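Local coordinates for protein L-glyceraldehyde 3-phosphate reductase (Clostridium beijerinckii, PDB 6HG6) that probably reduces aldehydes such as furfural with NADPH as the hydride donor, as an aldo-keto reductase built on a TIM barrel, at residues A[21-26]-A[91-96]. Sequence-based numbering, arbitrary orientation.
Sequences SGLKLP and ELLIST
Leu93 alone carries the second segment's side of this contact: its CD1 meets Leu23, Lys24 and Leu25, while CD2 adds a contact to Leu23 alone. With CG beside the backbone N and anti to the carbonyl carbon (chi1 -64°), the branched end reaches across to the 21-26 segment. CD1 makes the closest approach, 3.5 Å from Leu25 CD2, nearer than ordinary van der Waals spacing, with the two side chains crossing at about a right angle. The same methyl rests 3.7 Å from the backbone O of Lys24. Leu23 comes tip to tip with Leu93, its CD1 being 3.9 Å from both Leu93 CD1 and Leu93 CD2. The backbones stay well apart, the CA atoms of Leu25 and Leu93 being 8.1 Å from each other, leaving the space between them to be bridged by leucine side chains, with the Lys24 carbonyl oxygen against a methyl. Strand 24-26 pairs antiparallel with 15-17 in the N-terminal hairpin that closes the bottom of the TIM barrel in aldo-keto reductases, and here it meets the start of the third barrel strand, 93-98. Across the barrel, Leu23 also touches Val190 and Leu25 touches Ile191, both of strand 189-195. Further along, Ser95 turns to the barrel's interior, its OG hydrogen-bonded to Asp61, an NADPH-binding residue, whereas Thr96, on the outer side, has its OG1 hydrogen-bonded to Glu74 of helix 72-85.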
loop_
_atom_site.group_PDB
_atom_site.type_symbol
_atom_site.label_atom_id
_atom_site.label_comp_id
_atom_site.label_asym_id
_atom_site.label_seq_id
_atom_site.Cartn_x
_atom_site.Cartn_y
_atom_site.Cartn_z
ATOM N N SER A 21 -4.302 16.232 4.377
ATOM C CA SER A 21 -5.597 15.992 3.692
ATOM C C SER A 21 -6.707 15.493 4.619
ATOM O O SER A 21 -6.436 14.764 5.620
ATOM C CB SER A 21 -5.354 15.025 2.570
ATOM O OG SER A 21 -6.567 14.658 1.957
ATOM N N GLY A 22 -7.953 15.757 4.219
ATOM C CA GLY A 22 -9.139 15.197 4.874
ATOM C C GLY A 22 -9.372 13.757 4.436
ATOM O O GLY A 22 -10.251 13.115 4.997
ATOM N N LEU A 23 -8.606 13.266 3.459
ATOM C CA LEU A 23 -8.709 11.865 3.015
ATOM C C LEU A 23 -8.079 10.998 4.111
ATOM O O LEU A 23 -6.883 11.161 4.383
ATOM C CB LEU A 23 -7.997 11.702 1.686
ATOM C CG LEU A 23 -8.183 10.304 1.100
ATOM C CD1 LEU A 23 -9.658 10.141 0.721
ATOM C CD2 LEU A 23 -7.270 10.012 -0.081
ATOM N N LYS A 24 -8.835 10.063 4.652
ATOM C CA LYS A 24 -8.299 9.171 5.692
ATOM C C LYS A 24 -8.164 7.764 5.154
ATOM O O LYS A 24 -9.052 7.284 4.407
ATOM C CB LYS A 24 -9.193 9.196 6.919
ATOM C CG LYS A 24 -9.321 10.556 7.573
ATOM C CD LYS A 24 -10.052 10.385 8.889
ATOM C CE LYS A 24 -10.231 11.696 9.590
ATOM N NZ LYS A 24 -10.807 11.518 10.937
ATOM N N LEU A 25 -7.032 7.145 5.480
ATOM C CA LEU A 25 -6.816 5.733 5.159
ATOM C C LEU A 25 -7.053 4.951 6.454
ATOM O O LEU A 25 -6.766 5.429 7.554
ATOM C CB LEU A 25 -5.378 5.483 4.698
ATOM C CG LEU A 25 -4.878 6.265 3.500
ATOM C CD1 LEU A 25 -3.505 5.765 3.070
ATOM C CD2 LEU A 25 -5.855 6.171 2.353
ATOM N N PRO A 26 -7.508 3.690 6.357
ATOM C CA PRO A 26 -7.488 2.794 7.512
ATOM C C PRO A 26 -5.999 2.599 7.853
ATOM O O PRO A 26 -5.171 2.586 6.940
ATOM C CB PRO A 26 -8.028 1.465 6.963
ATOM C CG PRO A 26 -7.631 1.513 5.475
ATOM C CD PRO A 26 -7.833 2.973 5.114
ATOM N N GLU A 91 -17.824 3.885 -0.019
ATOM C CA GLU A 91 -17.143 3.619 1.253
ATOM C C GLU A 91 -15.745 3.080 0.989
ATOM O O GLU A 91 -15.071 2.766 1.997
ATOM C CB GLU A 91 -17.971 2.635 2.057
ATOM C CG GLU A 91 -19.172 3.271 2.700
ATOM C CD GLU A 91 -20.087 2.259 3.352
ATOM O OE1 GLU A 91 -19.677 1.654 4.345
ATOM O OE2 GLU A 91 -21.192 2.061 2.804
ATOM N N LEU A 92 -15.328 2.918 -0.264
ATOM C CA LEU A 92 -14.013 2.298 -0.544
ATOM C C LEU A 92 -13.071 3.306 -1.160
ATOM O O LEU A 92 -13.511 4.153 -1.905
ATOM C CB LEU A 92 -14.174 1.114 -1.493
ATOM C CG LEU A 92 -15.040 -0.021 -0.982
ATOM C CD1 LEU A 92 -15.184 -1.093 -2.042
ATOM C CD2 LEU A 92 -14.496 -0.599 0.305
ATOM N N LEU A 93 -11.795 3.179 -0.870
ATOM C CA LEU A 93 -10.754 3.879 -1.632
ATOM C C LEU A 93 -10.054 2.823 -2.466
ATOM O O LEU A 93 -9.507 1.819 -1.911
ATOM C CB LEU A 93 -9.697 4.574 -0.786
ATOM C CG LEU A 93 -10.166 5.693 0.090
ATOM C CD1 LEU A 93 -8.958 6.297 0.805
ATOM C CD2 LEU A 93 -10.966 6.715 -0.688
ATOM N N ILE A 94 -10.128 2.998 -3.769
ATOM C CA ILE A 94 -9.509 2.080 -4.728
ATOM C C ILE A 94 -8.395 2.825 -5.435
ATOM O O ILE A 94 -8.610 3.941 -5.936
ATOM C CB ILE A 94 -10.566 1.556 -5.699
ATOM C CG1 ILE A 94 -11.721 0.889 -4.949
ATOM C CG2 ILE A 94 -9.882 0.642 -6.701
ATOM C CD1 ILE A 94 -12.955 0.672 -5.796
ATOM N N SER A 95 -7.222 2.240 -5.463
ATOM C CA SER A 95 -6.095 2.850 -6.186
ATOM C C SER A 95 -5.727 1.990 -7.398
ATOM O O SER A 95 -5.974 0.765 -7.419
ATOM C CB SER A 95 -4.898 2.996 -5.311
ATOM O OG SER A 95 -4.476 1.692 -4.889
ATOM N N THR A 96 -5.054 2.614 -8.345
ATOM C CA THR A 96 -4.256 1.843 -9.318
ATOM C C THR A 96 -3.032 2.699 -9.669
ATOM O O THR A 96 -2.874 3.816 -9.118
ATOM C CB THR A 96 -5.058 1.361 -10.527
ATOM O OG1 THR A 96 -4.214 0.363 -11.122
ATOM C CG2 THR A 96 -5.397 2.484 -11.481
#